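Local coordinates for Alpha/beta hydrolase fold protein (Chitinophaga pinensis, PDB 4PW0) that is probably a hydrolase of the alpha/beta hydrolase fold, with serine-type catalysis likely but its substrate not established, at residues E157-F162 / K176-L181; F164-Q169 / A260-F265. All coordinates share one frame; numbering follows the deposited sequence. Where two conformers were deposited one is given.

Contact 1 of 2, residues E157-F162 / K176-L181; sequences EPKERF and KGLATL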
ATOM      1  N   GLU A 157      15.630 -11.779  26.863  1.00 24.76           N
ATOM      2  CA  GLU A 157      14.415 -12.049  27.630  1.00 23.61           C
ATOM      3  C   GLU A 157      13.193 -11.545  26.844  1.00 23.08           C
ATOM      4  O   GLU A 157      13.366 -10.924  25.777  1.00 23.73           O
ATOM      5  CB  GLU A 157      14.521 -11.374  29.008  1.00 25.04           C
ATOM      6  CG  GLU A 157      15.635 -11.924  29.920  1.00 26.57           C
ATOM      7  CD  GLU A 157      15.297 -13.255  30.656  1.00 25.94           C
ATOM      8  OE1 GLU A 157      14.112 -13.477  31.120  1.00 25.25           O
ATOM      9  OE2 GLU A 157      16.251 -14.118  30.793  1.00 32.66           O
ATOM     10  N   PRO A 158      11.980 -11.803  27.345  1.00 22.56           N
ATOM     11  CA  PRO A 158      10.856 -11.744  26.442  1.00 20.51           C
ATOM     12  C   PRO A 158      10.583 -10.411  25.765  1.00 17.63           C
ATOM     13  O   PRO A 158      10.351 -10.400  24.545  1.00 17.22           O
ATOM     14  CB  PRO A 158       9.674 -12.236  27.286  1.00 20.49           C
ATOM     15  CG  PRO A 158      10.289 -13.200  28.266  1.00 23.80           C
ATOM     16  CD  PRO A 158      11.635 -12.578  28.564  1.00 21.72           C
ATOM     17  N   LYS A 159      10.549  -9.310  26.473  1.00 17.29           N
ATOM     18  CA  LYS A 159      10.218  -8.023  25.850  1.00 17.56           C
ATOM     19  C   LYS A 159      11.283  -7.677  24.824  1.00 17.56           C
ATOM     20  O   LYS A 159      10.965  -7.310  23.684  1.00 17.85           O
ATOM     21  CB  LYS A 159      10.111  -6.934  26.890  1.00 19.32           C
ATOM     22  CG  LYS A 159       9.835  -5.554  26.309  1.00 19.76           C
ATOM     23  CD  LYS A 159      10.693  -4.403  26.749  1.00 33.94           C
ATOM     24  CE  LYS A 159      12.076  -4.729  27.148  1.00 30.67           C
ATOM     25  NZ  LYS A 159      12.897  -3.538  27.225  1.00 29.88           N
ATOM     26  N   GLU A 160      12.559  -7.799  25.183  1.00 18.22           N
ATOM     27  CA  GLU A 160      13.617  -7.456  24.228  1.00 20.05           C
ATOM     28  C   GLU A 160      13.659  -8.430  23.058  1.00 18.27           C
ATOM     29  O   GLU A 160      13.931  -7.939  21.906  1.00 19.99           O
ATOM     30  CB  GLU A 160      14.998  -7.394  24.895  1.00 21.62           C
ATOM     31  CG  GLU A 160      15.221  -6.106  25.677  1.00 26.07           C
ATOM     32  CD  GLU A 160      15.229  -4.856  24.800  1.00 31.97           C
ATOM     33  OE1 GLU A 160      15.934  -4.860  23.784  1.00 52.58           O
ATOM     34  OE2 GLU A 160      14.570  -3.896  25.122  1.00 37.73           O
ATOM     35  N   ARG A 161      13.387  -9.697  23.273  1.00 18.35           N
ATOM     36  CA  ARG A 161      13.342 -10.654  22.184  0.60 16.94           C
ATOM     37  C   ARG A 161      12.227 -10.254  21.186  1.00 17.65           C
ATOM     38  O   ARG A 161      12.423 -10.269  19.954  1.00 17.92           O
ATOM     39  CB  ARG A 161      13.142 -12.081  22.702  0.60 18.55           C
ATOM     40  CG  ARG A 161      13.348 -13.173  21.674  0.60 20.45           C
ATOM     41  CD  ARG A 161      13.064 -14.572  22.211  0.60 21.16           C
ATOM     42  NE  ARG A 161      14.171 -15.186  22.995  0.60 19.33           N
ATOM     43  CZ  ARG A 161      14.150 -16.451  23.457  0.60 17.84           C
ATOM     44  NH1 ARG A 161      13.205 -17.295  23.083  0.60 14.76           N
ATOM     45  NH2 ARG A 161      15.160 -16.937  24.166  0.60 23.02           N
ATOM     46  N   PHE A 162      11.043  -9.927  21.720  1.00 16.31           N
ATOM     47  CA  PHE A 162       9.901  -9.507  20.909  1.00 16.38           C
ATOM     48  C   PHE A 162      10.219  -8.234  20.108  1.00 15.65           C
ATOM     49  O   PHE A 162       9.948  -8.195  18.894  1.00 15.95           O
ATOM     50  CB  PHE A 162       8.730  -9.269  21.858  1.00 16.41           C
ATOM     51  CG  PHE A 162       7.410  -8.968  21.154  1.00 15.80           C
ATOM     52  CD1 PHE A 162       6.680  -9.966  20.551  1.00 17.82           C
ATOM     53  CD2 PHE A 162       6.924  -7.704  21.120  1.00 16.23           C
ATOM     54  CE1 PHE A 162       5.454  -9.688  19.941  1.00 19.67           C
ATOM     55  CE2 PHE A 162       5.702  -7.416  20.537  1.00 18.81           C
ATOM     56  CZ  PHE A 162       4.973  -8.403  19.937  1.00 19.62           C
ATOM     57  N   LYS A 176       5.217   1.183  19.858  1.00 16.12           N
ATOM     58  CA  LYS A 176       4.126   0.421  19.232  1.00 16.98           C
ATOM     59  C   LYS A 176       4.316  -1.063  19.482  1.00 15.17           C
ATOM     60  O   LYS A 176       3.327  -1.819  19.485  1.00 16.70           O
ATOM     61  CB  LYS A 176       4.031   0.774  17.751  1.00 16.42           C
ATOM     62  CG  LYS A 176       3.532   2.204  17.533  1.00 20.43           C
ATOM     63  CD  LYS A 176       3.452   2.731  16.141  1.00 28.98           C
ATOM     64  CE  LYS A 176       2.785   4.133  16.094  1.00 32.76           C
ATOM     65  NZ  LYS A 176       1.335   4.297  16.435  1.00 29.58           N
ATOM     66  N   GLY A 177       5.551  -1.512  19.713  1.00 15.55           N
ATOM     67  CA  GLY A 177       5.823  -2.869  20.142  1.00 15.19           C
ATOM     68  C   GLY A 177       5.311  -3.142  21.552  1.00 16.68           C
ATOM     69  O   GLY A 177       4.710  -4.202  21.809  1.00 16.31           O
ATOM     70  N   LEU A 178       5.562  -2.226  22.493  1.00 16.33           N
ATOM     71  CA  LEU A 178       5.000  -2.384  23.832  1.00 15.87           C
ATOM     72  C   LEU A 178       3.472  -2.406  23.744  1.00 15.84           C
ATOM     73  O   LEU A 178       2.839  -3.227  24.450  1.00 18.05           O
ATOM     74  CB  LEU A 178       5.471  -1.251  24.739  1.00 17.66           C
ATOM     75  CG  LEU A 178       6.966  -1.170  25.045  1.00 18.69           C
ATOM     76  CD1 LEU A 178       7.176  -0.060  26.079  1.00 20.91           C
ATOM     77  CD2 LEU A 178       7.495  -2.509  25.543  1.00 20.20           C
ATOM     78  N   ALA A 179       2.856  -1.568  22.906  1.00 16.25           N
ATOM     79  CA  ALA A 179       1.409  -1.624  22.749  1.00 15.42           C
ATOM     80  C   ALA A 179       0.939  -2.990  22.272  1.00 16.36           C
ATOM     81  O   ALA A 179      -0.071  -3.518  22.750  1.00 17.28           O
ATOM     82  CB  ALA A 179       0.902  -0.539  21.836  1.00 18.04           C
ATOM     83  N   THR A 180       1.682  -3.602  21.346  1.00 15.75           N
ATOM     84  CA  THR A 180       1.322  -4.938  20.865  1.00 14.97           C
ATOM     85  C   THR A 180       1.379  -5.976  21.979  1.00 16.17           C
ATOM     86  O   THR A 180       0.468  -6.803  22.110  1.00 17.22           O
ATOM     87  CB  THR A 180       2.228  -5.361  19.720  1.00 14.78           C
ATOM     88  OG1 THR A 180       2.231  -4.364  18.686  1.00 15.79           O
ATOM     89  CG2 THR A 180       1.772  -6.669  19.129  1.00 15.49           C
ATOM     90  N   LEU A 181       2.416  -5.915  22.806  1.00 16.93           N
ATOM     91  CA  LEU A 181       2.502  -6.826  23.961  1.00 18.36           C
ATOM     92  C   LEU A 181       1.289  -6.711  24.829  1.00 21.09           C
ATOM     93  O   LEU A 181       0.733  -7.727  25.260  1.00 21.69           O
ATOM     94  CB  LEU A 181       3.715  -6.507  24.782  1.00 20.98           C
ATOM     95  CG  LEU A 181       4.955  -6.982  24.159  1.00 21.62           C
ATOM     96  CD1 LEU A 181       6.143  -6.499  24.991  1.00 30.56           C
ATOM     97  CD2 LEU A 181       4.997  -8.521  24.016  1.00 26.17           C
TER
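T180, whose methyl group meets the ring of F162, grips the carbonyl oxygen K176 O with two donors. T180 OG1 lies 2.9 Å from K176 O, and T180 N gives it the normal helical bond. The two donors come from opposite faces of the carbonyl plane. The bond keeps the hydroxyl on its own helix and turns T180 CG2 outward. That methyl reaches the edge of the F162 ring, in its plane, with CG2 3.7 Å from F162 CZ. F162 holds CG anti to the backbone N (chi1 -174°), which carries the ring across to helix 171-184. L181 covers one face of this ring. Its CD2 makes a CH-pi contact, 3.7 Å from the F162 ring centroid and 16° off the ring normal. The G177 backbone meets the ring edge through its carbonyl oxygen, with F162 CE2 3.6 Å from G177 O. K159 bends at chi2 and chi3 and lays its methylenes on two leucines. K159 CD is 3.9 Å from L178 CD2, and K159 CG is 4.0 Å from L181 CD1. Its ammonium turns back to its neighbour, with K159 NZ 2.7 Å from E160 OE2. The same carboxylate oxygen also pairs with R174. The axes of segments 158-162 and 176-181 run at 121° to each other. In the chain, helices 158-166 and 171-184 both follow strand 127-133 and precede strand 226-231, where many alpha/beta hydrolases carry a helical lid.

Contact 2 of 2, residues F164-Q169 / A260-F265; sequences FIFFEQ and AAHGSF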
ATOM      1  N   PHE A 164      13.180  -7.092  19.328  1.00 16.03           N
ATOM      2  CA  PHE A 164      14.273  -7.421  18.388  1.00 16.37           C
ATOM      3  C   PHE A 164      13.744  -8.075  17.124  1.00 15.97           C
ATOM      4  O   PHE A 164      14.195  -7.758  16.007  1.00 17.78           O
ATOM      5  CB  PHE A 164      15.343  -8.294  19.081  1.00 18.50           C
ATOM      6  CG  PHE A 164      16.421  -8.801  18.153  1.00 17.39           C
ATOM      7  CD1 PHE A 164      17.459  -7.970  17.824  1.00 21.90           C
ATOM      8  CD2 PHE A 164      16.391 -10.045  17.628  1.00 18.50           C
ATOM      9  CE1 PHE A 164      18.426  -8.412  16.933  1.00 25.04           C
ATOM     10  CE2 PHE A 164      17.384 -10.506  16.762  1.00 19.17           C
ATOM     11  CZ  PHE A 164      18.381  -9.669  16.421  1.00 22.14           C
ATOM     12  N   ILE A 165      12.853  -9.048  17.280  1.00 15.96           N
ATOM     13  CA  ILE A 165      12.329  -9.764  16.159  1.00 15.51           C
ATOM     14  C   ILE A 165      11.358  -8.942  15.342  1.00 16.09           C
ATOM     15  O   ILE A 165      11.296  -9.141  14.118  1.00 16.48           O
ATOM     16  CB  ILE A 165      11.686 -11.098  16.613  1.00 16.90           C
ATOM     17  CG1 ILE A 165      12.780 -12.051  17.108  1.00 17.85           C
ATOM     18  CG2 ILE A 165      10.841 -11.737  15.531  1.00 17.95           C
ATOM     19  CD1 ILE A 165      13.743 -12.625  16.071  1.00 20.90           C
ATOM     20  N   PHE A 166      10.518  -8.148  15.980  1.00 14.06           N
ATOM     21  CA  PHE A 166       9.354  -7.583  15.305  1.00 14.82           C
ATOM     22  C   PHE A 166       9.373  -6.092  15.020  1.00 14.24           C
ATOM     23  O   PHE A 166       8.574  -5.592  14.212  1.00 15.01           O
ATOM     24  CB  PHE A 166       8.043  -7.938  16.019  1.00 13.83           C
ATOM     25  CG  PHE A 166       7.699  -9.399  15.958  1.00 14.74           C
ATOM     26  CD1 PHE A 166       7.358 -10.017  14.779  1.00 14.49           C
ATOM     27  CD2 PHE A 166       7.675 -10.172  17.121  1.00 15.83           C
ATOM     28  CE1 PHE A 166       7.001 -11.334  14.743  1.00 15.28           C
ATOM     29  CE2 PHE A 166       7.353 -11.483  17.081  1.00 17.14           C
ATOM     30  CZ  PHE A 166       6.999 -12.095  15.883  1.00 16.00           C
ATOM     31  N   PHE A 167      10.246  -5.336  15.688  1.00 14.58           N
ATOM     32  CA  PHE A 167      10.169  -3.866  15.655  1.00 14.53           C
ATOM     33  C   PHE A 167      11.489  -3.192  15.243  1.00 14.55           C
ATOM     34  O   PHE A 167      12.536  -3.831  15.313  1.00 15.79           O
ATOM     35  CB  PHE A 167       9.597  -3.312  16.993  1.00 15.89           C
ATOM     36  CG  PHE A 167       8.153  -3.698  17.163  1.00 14.47           C
ATOM     37  CD1 PHE A 167       7.801  -4.940  17.688  1.00 14.91           C
ATOM     38  CD2 PHE A 167       7.176  -2.873  16.665  1.00 15.39           C
ATOM     39  CE1 PHE A 167       6.489  -5.334  17.671  1.00 15.95           C
ATOM     40  CE2 PHE A 167       5.851  -3.282  16.666  1.00 15.79           C
ATOM     41  CZ  PHE A 167       5.535  -4.511  17.172  1.00 15.23           C
ATOM     42  N   GLU A 168      11.379  -1.936  14.835  1.00 15.33           N
ATOM     43  CA  GLU A 168      12.532  -1.113  14.532  1.00 15.42           C
ATOM     44  C   GLU A 168      13.149  -0.571  15.809  1.00 17.95           C
ATOM     45  O   GLU A 168      12.640  -0.803  16.915  1.00 18.40           O
ATOM     46  CB  GLU A 168      12.157  -0.009  13.535  1.00 17.28           C
ATOM     47  CG  GLU A 168      12.680  -0.226  12.122  1.00 18.13           C
ATOM     48  CD  GLU A 168      14.185  -0.046  11.935  1.00 18.51           C
ATOM     49  OE1 GLU A 168      14.680  -0.104  10.773  1.00 19.24           O
ATOM     50  OE2 GLU A 168      14.913   0.210  12.940  1.00 22.07           O
ATOM     51  N   GLN A 169      14.230   0.173  15.650  1.00 18.65           N
ATOM     52  CA  GLN A 169      15.028   0.598  16.789  0.60 19.11           C
ATOM     53  C   GLN A 169      14.540   1.883  17.458  1.00 19.08           C
ATOM     54  O   GLN A 169      14.905   2.170  18.622  1.00 20.91           O
ATOM     55  CB  GLN A 169      16.494   0.722  16.358  0.60 22.95           C
ATOM     56  CG  GLN A 169      17.105  -0.622  15.989  0.60 28.36           C
ATOM     57  CD  GLN A 169      18.560  -0.543  15.596  0.60 33.41           C
ATOM     58  OE1 GLN A 169      19.057   0.511  15.224  0.60 41.10           O
ATOM     59  NE2 GLN A 169      19.257  -1.671  15.684  0.60 43.78           N
ATOM     60  N   ALA A 260       9.253   0.546  10.407  1.00 14.51           N
ATOM     61  CA  ALA A 260       8.700  -0.695  10.898  1.00 13.18           C
ATOM     62  C   ALA A 260       9.545  -1.861  10.432  1.00 13.76           C
ATOM     63  O   ALA A 260      10.442  -1.700   9.595  1.00 15.88           O
ATOM     64  CB  ALA A 260       7.260  -0.813  10.448  1.00 14.28           C
ATOM     65  N   ALA A 261       9.268  -3.044  10.981  1.00 14.47           N
ATOM     66  CA  ALA A 261      10.142  -4.180  10.734  1.00 14.41           C
ATOM     67  C   ALA A 261       9.297  -5.411  10.487  1.00 13.02           C
ATOM     68  O   ALA A 261       8.222  -5.323   9.876  1.00 14.26           O
ATOM     69  CB  ALA A 261      11.110  -4.350  11.918  1.00 15.61           C
ATOM     70  N   HIS A 262       9.787  -6.575  10.889  1.00 13.74           N
ATOM     71  CA  HIS A 262       9.119  -7.827  10.587  1.00 13.61           C
ATOM     72  C   HIS A 262       7.682  -7.896  11.110  1.00 13.51           C
ATOM     73  O   HIS A 262       6.849  -8.567  10.506  1.00 14.97           O
ATOM     74  CB  HIS A 262       9.988  -8.955  11.112  1.00 14.50           C
ATOM     75  CG  HIS A 262       9.425 -10.313  10.902  1.00 14.01           C
ATOM     76  ND1 HIS A 262       9.169 -10.847   9.657  1.00 13.60           N
ATOM     77  CD2 HIS A 262       9.044 -11.254  11.798  1.00 15.40           C
ATOM     78  CE1 HIS A 262       8.674 -12.061   9.800  1.00 14.50           C
ATOM     79  NE2 HIS A 262       8.558 -12.307  11.083  1.00 14.71           N
ATOM     80  N   GLY A 263       7.390  -7.201  12.213  1.00 13.53           N
ATOM     81  CA  GLY A 263       6.061  -7.125  12.738  1.00 13.53           C
ATOM     82  C   GLY A 263       5.247  -5.948  12.273  1.00 13.89           C
ATOM     83  O   GLY A 263       4.437  -5.397  13.024  1.00 14.62           O
ATOM     84  N   SER A 264       5.409  -5.556  11.011  1.00 14.61           N
ATOM     85  CA  SER A 264       4.735  -4.408  10.446  1.00 13.68           C
ATOM     86  C   SER A 264       3.250  -4.259  10.829  1.00 13.73           C
ATOM     87  O   SER A 264       2.791  -3.184  11.236  1.00 14.58           O
ATOM     88  CB  SER A 264       4.857  -4.453   8.897  1.00 14.04           C
ATOM     89  OG  SER A 264       4.213  -5.579   8.351  1.00 15.57           O
ATOM     90  N   PHE A 265       2.478  -5.324  10.648  1.00 13.77           N
ATOM     91  CA  PHE A 265       1.041  -5.234  10.903  1.00 13.96           C
ATOM     92  C   PHE A 265       0.697  -5.117  12.396  1.00 13.49           C
ATOM     93  O   PHE A 265      -0.353  -4.595  12.729  1.00 15.83           O
ATOM     94  CB  PHE A 265       0.206  -6.287  10.167  1.00 14.63           C
ATOM     95  CG  PHE A 265       0.258  -7.713  10.634  1.00 13.90           C
ATOM     96  CD1 PHE A 265       1.187  -8.239  11.493  1.00 15.50           C
ATOM     97  CD2 PHE A 265      -0.723  -8.582  10.129  1.00 15.35           C
ATOM     98  CE1 PHE A 265       1.176  -9.584  11.883  1.00 16.75           C
ATOM     99  CE2 PHE A 265      -0.718  -9.914  10.511  1.00 15.49           C
ATOM    100  CZ  PHE A 265       0.196 -10.411  11.388  1.00 15.42           C
TER
HETATM  101  O   HOH W   1       7.323  -3.305  13.092  1.00 15.71           O
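F166 and G263 are joined by the one direct hydrogen bond of this contact. G263 N lies 2.8 Å from F166 O, with an N-H...O angle of 145°. A water also donates to F166 O and accepts from A261 N, so the last carbonyl of helix 158-166 is gripped twice. E168 OE2 takes the amide Q169 N through its anti lone pair, and E168 OE1 binds the side-chain amide of N233. E168 CG packs 3.7 Å from A260 O. An alanine here would probably leave N233 ND2 and Q169 N without this acceptor and open a gap beside A260.

The aromatic part is F166 against H262. The rings meet rim to rim, with planes only 12° apart and neither over the other's face. H262 CD2 is 3.6 Å from F166 CE1. H262 holds CG anti to the backbone N (chi1 179°), which sets the imidazole beside this ring. I165 CG2 sits over the centre of one face of the F166 ring.

Close van der Waals packing does the rest. H262 CB presses on I165 O at 3.3 Å. A261 CB points into the other segment and lies 3.5 Å from F167 C. The G263 backbone passes near F166 CB, where a side chain on G263 would collide with F166.

H262 ND1 bonds to D234, and its side chain touches S110, consistent with a Ser-His-Asp triad on a nucleophile elbow. The contact thus sets the F166 ring beside CD2 of the probable catalytic histidine and the I165 carbonyl against its CB. D234 binds its ND1, and the bonds between the two segments hold its loop.

Both contacts use helix 158-166, contact 1 near its start and contact 2 at its end. Contact 1 is partly buried and carries exposed leucine and lysine groups on its outer side. No hydrogen bond crosses it; apolar groups and one aromatic face do the work, and its polar bonds lie within a segment or go to residues outside the two. Contact 2 is buried. It joins the helix end to the probable catalytic histidine loop through one backbone hydrogen bond, one water bridge and close packing. F167 links the two: its CE1 lies 3.6 Å from F162 CE2, and its CZ lies 3.4 Å from G177 CA. The F162 and F166 rings also meet, so aromatic packing runs from the helix pair toward the probable active site.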